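Local coordinates for putative uncharacterized protein PH0350 (Pyrococcus horikoshii, PDB 3QJL) that binds CRISPR RNA and belongs to the Cas6 family of prokaryotic antiviral defence, though it is only putatively classed as an endoribonuclease-like protein, at residues Met161-Leu164 with Arg165-Ile169. Numbering follows the deposited sequence.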
# COMPACT_ATOMS: atom_id res chain seq x y z
N MET A 161 16.85 2.30 12.22
CA MET A 161 16.51 2.47 13.63
C MET A 161 17.55 3.29 14.38
O MET A 161 17.20 4.11 15.22
CB MET A 161 16.34 1.11 14.30
CG MET A 161 15.60 1.13 15.60
SD MET A 161 13.94 1.81 15.42
CE MET A 161 14.18 3.50 15.98
N ASP A 162 18.81 3.06 14.08
CA ASP A 162 19.87 3.76 14.79
C ASP A 162 19.94 5.21 14.33
O ASP A 162 20.20 6.12 15.13
CB ASP A 162 21.22 3.09 14.60
CG ASP A 162 22.34 3.89 15.22
OD1 ASP A 162 22.53 3.77 16.45
OD2 ASP A 162 23.00 4.67 14.49
N ARG A 163 19.71 5.43 13.05
CA ARG A 163 19.70 6.78 12.54
C ARG A 163 18.49 7.57 13.08
O ARG A 163 18.62 8.71 13.49
CB ARG A 163 19.70 6.75 11.02
CG ARG A 163 19.72 8.09 10.37
CD ARG A 163 21.02 8.82 10.59
NE ARG A 163 20.91 10.13 9.95
CZ ARG A 163 20.92 11.30 10.59
NH1 ARG A 163 21.08 11.36 11.91
NH2 ARG A 163 20.79 12.43 9.89
N LEU A 164 17.32 6.94 13.10
CA LEU A 164 16.10 7.60 13.53
C LEU A 164 16.18 7.98 14.99
O LEU A 164 15.76 9.07 15.38
CB LEU A 164 14.89 6.68 13.33
CG LEU A 164 13.55 7.16 13.88
CD1 LEU A 164 13.05 8.41 13.15
CD2 LEU A 164 12.52 6.04 13.82
N ARG A 165 16.71 7.06 15.79
CA ARG A 165 16.93 7.27 17.21
C ARG A 165 17.73 8.56 17.42
O ARG A 165 17.33 9.45 18.18
CB ARG A 165 17.67 6.05 17.76
CG ARG A 165 17.55 5.80 19.26
CD ARG A 165 18.11 4.41 19.63
NE ARG A 165 17.16 3.31 19.39
CZ ARG A 165 17.45 2.17 18.75
NH1 ARG A 165 18.66 1.95 18.25
NH2 ARG A 165 16.51 1.23 18.60
N LYS A 166 18.87 8.68 16.74
CA LYS A 166 19.70 9.88 16.86
C LYS A 166 19.01 11.14 16.34
O LYS A 166 19.16 12.21 16.91
CB LYS A 166 21.05 9.68 16.16
CG LYS A 166 22.04 8.89 16.98
CD LYS A 166 23.08 8.20 16.14
CE LYS A 166 23.88 7.22 16.98
NZ LYS A 166 24.57 6.21 16.14
N VAL A 167 18.24 11.02 15.27
CA VAL A 167 17.53 12.18 14.75
C VAL A 167 16.54 12.72 15.79
O VAL A 167 16.50 13.92 16.02
CB VAL A 167 16.82 11.88 13.42
CG1 VAL A 167 15.91 13.01 13.03
CG2 VAL A 167 17.84 11.66 12.34
N MET A 168 15.78 11.84 16.42
CA MET A 168 14.80 12.26 17.42
C MET A 168 15.47 12.89 18.63
O MET A 168 15.16 14.01 18.99
CB MET A 168 13.89 11.10 17.84
CG MET A 168 13.05 10.53 16.71
SD MET A 168 12.19 11.78 15.74
CE MET A 168 10.75 12.04 16.77
N ILE A 169 16.38 12.17 19.27
CA ILE A 169 17.10 12.74 20.40
C ILE A 169 17.64 14.11 20.03
O ILE A 169 17.46 15.08 20.75
CB ILE A 169 18.26 11.86 20.82
CG1 ILE A 169 17.74 10.65 21.59
CG2 ILE A 169 19.25 12.66 21.65
CD1 ILE A 169 18.68 9.48 21.57
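D162 and K166, one turn apart on helix 160-176, form an i to i+4 salt bridge. K166 NZ lies 2.7 Å from D162 OD2, on its syn lone pair, and makes a weak bond to D162 OD1 at 3.2 Å. The lysine chain, extended beyond CG, runs back past the D162 carbonyl to meet the carboxylate.

Two arginines pack within the helix, but their guanidinium hydrogen bonds go to partners outside this stretch. R163 lays one guanidinium face over V167: CG2 sits 3.2 Å above the plane, toward the rim. A bend at chi2 (68°) in an otherwise extended chain carries the group forward along the helix, toward V167, where NE bonds to the carbonyl of R139. R165 crosses M161 at about a right angle, its NH2 end beside M161 CG, and that nitrogen bonds to the carbonyl of F185 in strand 185-189.

L164 and M168 lie side by side, with L164 CD1 4.1 Å from M168 CG. Both rest on F185, and M168 also meets I219 and F222 of helix 217-226.

Beneath the side chains run alpha-helical backbone bonds, such as V167 N to R163 O at 2.9 Å.

The chemistry divides the helix: an apolar stripe of L164 and M168 packs on strand 185-189 and helix 217-226, arginines tie it to neighbouring backbone carbonyls, and the D162-K166 pair probably offsets its own charges on the more exposed side.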